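Local atomic coordinates of telomere length regulator taz1 (Schizosaccharomyces pombe, PDB entry 4ZMI), a protein that binds double-stranded telomeric DNA, regulates telomere length and is needed for silencing of telomere-adjacent genes and for normal meiosis or sporulation. Residues I2-Q16 with Y87-I101. Numbering follows the deposited sequence.
Sequences IWDIEKASLLVNDCQ and YWCLFEDLEKPLKSI
Trp3, Tyr87 and Phe91 form an aromatic cluster at one end of an apolar helix-helix contact, in which the lead-in and start of helix 5-35 lie against helix 85-91 and the first turns of helix 95-107. The Trp3 six-membered ring is near parallel to both the Tyr87 and the Phe91 rings but slid aside from each, so they barely overlap, and Trp3 CH2 comes 3.4 Å from Phe91 CE1. With CG anti to the backbone N (chi1 -176°), the indole turns back along the first turns of the helix that follows, where Ala8 CB sits over one face and NE1 hydrogen-bonds to Tyr69 O. Replacing this tryptophan with an alanine would probably open a gap beside Tyr87 and Phe91 and leave that carbonyl without its indole donor. Methyl groups press on the neighbouring rings: Ile5 CD1 makes a CH-pi contact over a Tyr87 face, and Val12 CG2 does the same on Phe91, 4.0 Å from the ring centroid. Further along, Val12 CG1 and Cys15 SG both meet Leu94 CD1, while the sulfur also lies 3.6 Å from Pro97 CG. The axis of 5-16 runs 18° from that of 87-91 but at 90° to that of 95-101, the chain turning through a type I beta turn from Phe91 to Leu94. One helix thus packs across two successive helices and their bend, within the all-helical domain of Taz1.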
# COMPACT_ATOMS: atom_id res chain seq x y z
N ILE A 2 9.89 9.99 -11.66
CA ILE A 2 10.55 11.01 -10.85
C ILE A 2 9.53 11.75 -10.00
O ILE A 2 8.56 12.28 -10.50
CB ILE A 2 11.31 12.01 -11.71
CG1 ILE A 2 12.47 11.31 -12.41
CG2 ILE A 2 11.85 13.14 -10.86
CD1 ILE A 2 13.16 12.16 -13.43
N TRP A 3 9.75 11.76 -8.70
CA TRP A 3 8.85 12.43 -7.79
C TRP A 3 9.19 13.93 -7.93
O TRP A 3 10.33 14.34 -7.71
CB TRP A 3 9.05 11.86 -6.39
CG TRP A 3 8.13 12.37 -5.33
CD1 TRP A 3 7.07 13.20 -5.50
CD2 TRP A 3 8.21 12.09 -3.92
NE1 TRP A 3 6.47 13.44 -4.28
CE2 TRP A 3 7.15 12.77 -3.31
CE3 TRP A 3 9.06 11.31 -3.14
CZ2 TRP A 3 6.92 12.70 -1.93
CZ3 TRP A 3 8.83 11.25 -1.78
CH2 TRP A 3 7.77 11.94 -1.19
N ASP A 4 8.20 14.71 -8.36
CA ASP A 4 8.28 16.16 -8.47
C ASP A 4 8.97 16.67 -7.18
O ASP A 4 8.51 16.38 -6.07
CB ASP A 4 6.86 16.69 -8.69
CG ASP A 4 6.83 18.17 -9.04
OD1 ASP A 4 7.59 18.93 -8.43
OD2 ASP A 4 6.06 18.55 -9.94
N ILE A 5 10.07 17.41 -7.34
CA ILE A 5 10.95 17.74 -6.22
C ILE A 5 10.33 18.93 -5.50
O ILE A 5 10.41 19.04 -4.28
CB ILE A 5 12.42 18.03 -6.60
CG1 ILE A 5 13.30 18.11 -5.36
CG2 ILE A 5 12.55 19.32 -7.41
CD1 ILE A 5 13.39 16.83 -4.63
N GLU A 6 9.70 19.79 -6.28
CA GLU A 6 8.98 20.91 -5.71
C GLU A 6 7.81 20.44 -4.89
O GLU A 6 7.65 20.88 -3.75
CB GLU A 6 8.51 21.85 -6.82
CG GLU A 6 9.60 22.75 -7.34
CD GLU A 6 9.10 23.64 -8.44
OE1 GLU A 6 8.60 24.73 -8.12
OE2 GLU A 6 9.20 23.23 -9.61
N LYS A 7 6.98 19.55 -5.45
CA LYS A 7 5.83 19.01 -4.69
C LYS A 7 6.24 18.21 -3.47
O LYS A 7 5.60 18.29 -2.42
CB LYS A 7 4.88 18.19 -5.57
CG LYS A 7 4.10 19.06 -6.53
CD LYS A 7 3.41 18.25 -7.59
CE LYS A 7 2.54 19.15 -8.46
NZ LYS A 7 2.35 18.56 -9.82
N ALA A 8 7.31 17.44 -3.61
CA ALA A 8 7.81 16.64 -2.49
C ALA A 8 8.29 17.59 -1.42
O ALA A 8 8.14 17.35 -0.23
CB ALA A 8 8.93 15.74 -2.95
N SER A 9 8.88 18.70 -1.87
CA SER A 9 9.43 19.71 -0.97
C SER A 9 8.31 20.35 -0.18
O SER A 9 8.42 20.49 1.03
CB SER A 9 10.21 20.77 -1.74
OG SER A 9 9.37 21.89 -1.99
N LEU A 10 7.23 20.74 -0.86
CA LEU A 10 6.00 21.13 -0.16
C LEU A 10 5.55 20.12 0.89
O LEU A 10 5.03 20.51 1.93
CB LEU A 10 4.83 21.32 -1.13
CG LEU A 10 4.83 22.43 -2.17
CD1 LEU A 10 3.56 22.32 -3.02
CD2 LEU A 10 4.92 23.82 -1.52
N LEU A 11 5.73 18.82 0.62
CA LEU A 11 5.27 17.79 1.58
C LEU A 11 6.08 17.88 2.86
O LEU A 11 5.54 17.72 3.95
CB LEU A 11 5.29 16.35 0.99
CG LEU A 11 4.67 15.24 1.86
CD1 LEU A 11 3.25 15.58 2.25
CD2 LEU A 11 4.71 13.83 1.20
N VAL A 12 7.37 18.18 2.74
CA VAL A 12 8.21 18.39 3.92
C VAL A 12 7.60 19.48 4.82
O VAL A 12 7.54 19.32 6.05
CB VAL A 12 9.65 18.77 3.52
CG1 VAL A 12 10.55 18.95 4.75
CG2 VAL A 12 10.24 17.72 2.58
N ASN A 13 7.12 20.55 4.20
CA ASN A 13 6.52 21.68 4.92
C ASN A 13 5.19 21.34 5.63
O ASN A 13 5.00 21.67 6.79
CB ASN A 13 6.32 22.89 3.99
CG ASN A 13 7.62 23.63 3.69
OD1 ASN A 13 8.68 23.29 4.22
ND2 ASN A 13 7.54 24.64 2.83
N ASP A 14 4.29 20.66 4.93
CA ASP A 14 2.96 20.39 5.48
C ASP A 14 2.85 19.01 6.09
O ASP A 14 1.75 18.50 6.33
CB ASP A 14 1.93 20.50 4.37
CG ASP A 14 2.13 21.72 3.53
OD1 ASP A 14 2.65 22.72 4.08
OD2 ASP A 14 1.79 21.68 2.33
N CYS A 15 4.01 18.42 6.35
CA CYS A 15 4.07 17.00 6.68
C CYS A 15 3.29 16.66 7.94
O CYS A 15 2.31 15.92 7.89
CB CYS A 15 5.53 16.59 6.84
SG CYS A 15 5.80 14.84 6.69
N GLN A 16 3.73 17.22 9.06
CA GLN A 16 3.12 16.86 10.33
C GLN A 16 1.63 17.20 10.34
O GLN A 16 0.84 16.46 10.92
CB GLN A 16 3.85 17.52 11.50
CG GLN A 16 3.93 16.64 12.74
CD GLN A 16 5.12 15.70 12.73
OE1 GLN A 16 6.18 16.04 12.21
NE2 GLN A 16 4.95 14.52 13.32
N TYR A 87 15.92 12.86 -1.97
CA TYR A 87 14.69 12.61 -1.22
C TYR A 87 14.99 12.15 0.20
O TYR A 87 14.28 12.52 1.15
CB TYR A 87 13.76 11.64 -1.96
CG TYR A 87 13.38 12.18 -3.31
CD1 TYR A 87 14.22 12.01 -4.40
CD2 TYR A 87 12.21 12.90 -3.49
CE1 TYR A 87 13.90 12.52 -5.65
CE2 TYR A 87 11.87 13.41 -4.74
CZ TYR A 87 12.72 13.22 -5.81
OH TYR A 87 12.42 13.71 -7.04
N TRP A 88 16.03 11.34 0.35
CA TRP A 88 16.50 10.96 1.68
C TRP A 88 16.67 12.19 2.57
O TRP A 88 16.04 12.30 3.62
CB TRP A 88 17.84 10.23 1.57
CG TRP A 88 18.13 9.28 2.70
CD1 TRP A 88 17.49 9.19 3.90
CD2 TRP A 88 19.15 8.28 2.71
NE1 TRP A 88 18.04 8.18 4.66
CE2 TRP A 88 19.06 7.61 3.95
CE3 TRP A 88 20.12 7.88 1.79
CZ2 TRP A 88 19.91 6.56 4.28
CZ3 TRP A 88 20.96 6.84 2.12
CH2 TRP A 88 20.86 6.19 3.36
N CYS A 89 17.50 13.13 2.11
CA CYS A 89 17.78 14.33 2.90
C CYS A 89 16.51 15.09 3.22
O CYS A 89 16.31 15.52 4.35
CB CYS A 89 18.74 15.24 2.15
SG CYS A 89 20.21 14.39 1.62
N LEU A 90 15.64 15.23 2.23
CA LEU A 90 14.37 15.91 2.45
C LEU A 90 13.53 15.25 3.54
O LEU A 90 12.87 15.95 4.29
CB LEU A 90 13.56 16.00 1.16
CG LEU A 90 14.00 17.09 0.18
CD1 LEU A 90 13.37 16.83 -1.16
CD2 LEU A 90 13.61 18.47 0.69
N PHE A 91 13.56 13.91 3.62
CA PHE A 91 12.58 13.21 4.46
C PHE A 91 13.09 12.40 5.65
O PHE A 91 12.32 12.05 6.54
CB PHE A 91 11.67 12.32 3.61
CG PHE A 91 10.72 13.08 2.77
CD1 PHE A 91 10.88 13.13 1.40
CD2 PHE A 91 9.67 13.77 3.35
CE1 PHE A 91 10.00 13.84 0.62
CE2 PHE A 91 8.79 14.48 2.58
CZ PHE A 91 8.95 14.52 1.22
N GLU A 92 14.39 12.11 5.64
CA GLU A 92 15.07 11.36 6.71
C GLU A 92 14.57 11.64 8.14
O GLU A 92 14.56 10.74 8.98
CB GLU A 92 16.58 11.61 6.58
CG GLU A 92 17.45 11.15 7.73
CD GLU A 92 18.87 11.66 7.58
OE1 GLU A 92 19.31 12.48 8.42
OE2 GLU A 92 19.55 11.24 6.62
N ASP A 93 14.14 12.87 8.42
CA ASP A 93 13.65 13.23 9.75
C ASP A 93 12.19 12.86 9.93
O ASP A 93 11.74 12.57 11.04
CB ASP A 93 13.79 14.75 9.99
CG ASP A 93 15.13 15.13 10.61
OD1 ASP A 93 15.40 14.71 11.76
OD2 ASP A 93 15.89 15.90 9.97
N LEU A 94 11.45 12.88 8.83
CA LEU A 94 9.99 12.83 8.88
C LEU A 94 9.39 11.43 8.75
O LEU A 94 8.26 11.30 8.27
CB LEU A 94 9.42 13.72 7.78
CG LEU A 94 9.75 15.19 7.91
CD1 LEU A 94 9.35 15.96 6.66
CD2 LEU A 94 9.05 15.73 9.13
N GLU A 95 10.11 10.39 9.15
CA GLU A 95 9.61 9.04 8.91
C GLU A 95 8.28 8.77 9.61
O GLU A 95 7.36 8.23 9.01
CB GLU A 95 10.64 7.98 9.29
CG GLU A 95 10.29 6.61 8.77
CD GLU A 95 11.19 5.52 9.31
OE1 GLU A 95 12.32 5.38 8.82
OE2 GLU A 95 10.75 4.80 10.23
N LYS A 96 8.19 9.17 10.88
CA LYS A 96 6.98 8.99 11.67
C LYS A 96 5.71 9.51 10.98
O LYS A 96 4.75 8.76 10.81
CB LYS A 96 7.11 9.58 13.10
CG LYS A 96 8.55 9.66 13.66
CD LYS A 96 9.30 10.92 13.19
CE LYS A 96 10.63 11.12 13.93
NZ LYS A 96 10.48 11.82 15.24
N PRO A 97 5.68 10.79 10.57
CA PRO A 97 4.43 11.21 9.93
C PRO A 97 4.24 10.64 8.53
O PRO A 97 3.11 10.59 8.06
CB PRO A 97 4.58 12.74 9.85
CG PRO A 97 6.03 12.94 9.77
CD PRO A 97 6.61 11.92 10.70
N LEU A 98 5.31 10.23 7.86
CA LEU A 98 5.17 9.62 6.54
C LEU A 98 4.39 8.31 6.69
O LEU A 98 3.49 8.04 5.91
CB LEU A 98 6.52 9.39 5.87
CG LEU A 98 7.12 10.66 5.22
CD1 LEU A 98 8.57 10.45 4.84
CD2 LEU A 98 6.33 11.12 3.99
N LYS A 99 4.73 7.52 7.70
CA LYS A 99 4.04 6.26 7.97
C LYS A 99 2.55 6.49 8.18
O LYS A 99 1.74 5.68 7.74
CB LYS A 99 4.60 5.58 9.20
CG LYS A 99 6.08 5.31 9.13
CD LYS A 99 6.38 3.94 8.56
CE LYS A 99 7.87 3.68 8.64
NZ LYS A 99 8.24 2.35 8.12
N SER A 100 2.20 7.59 8.82
CA SER A 100 0.80 7.92 9.04
C SER A 100 0.08 8.18 7.72
O SER A 100 -1.00 7.64 7.49
CB SER A 100 0.64 9.12 9.98
OG SER A 100 1.09 8.81 11.29
N ILE A 101 0.67 9.01 6.87
CA ILE A 101 0.06 9.33 5.57
C ILE A 101 -0.15 8.05 4.74
O ILE A 101 -1.21 7.83 4.13
CB ILE A 101 0.94 10.32 4.77
CG1 ILE A 101 1.11 11.63 5.55
CG2 ILE A 101 0.33 10.61 3.41
CD1 ILE A 101 2.50 12.21 5.43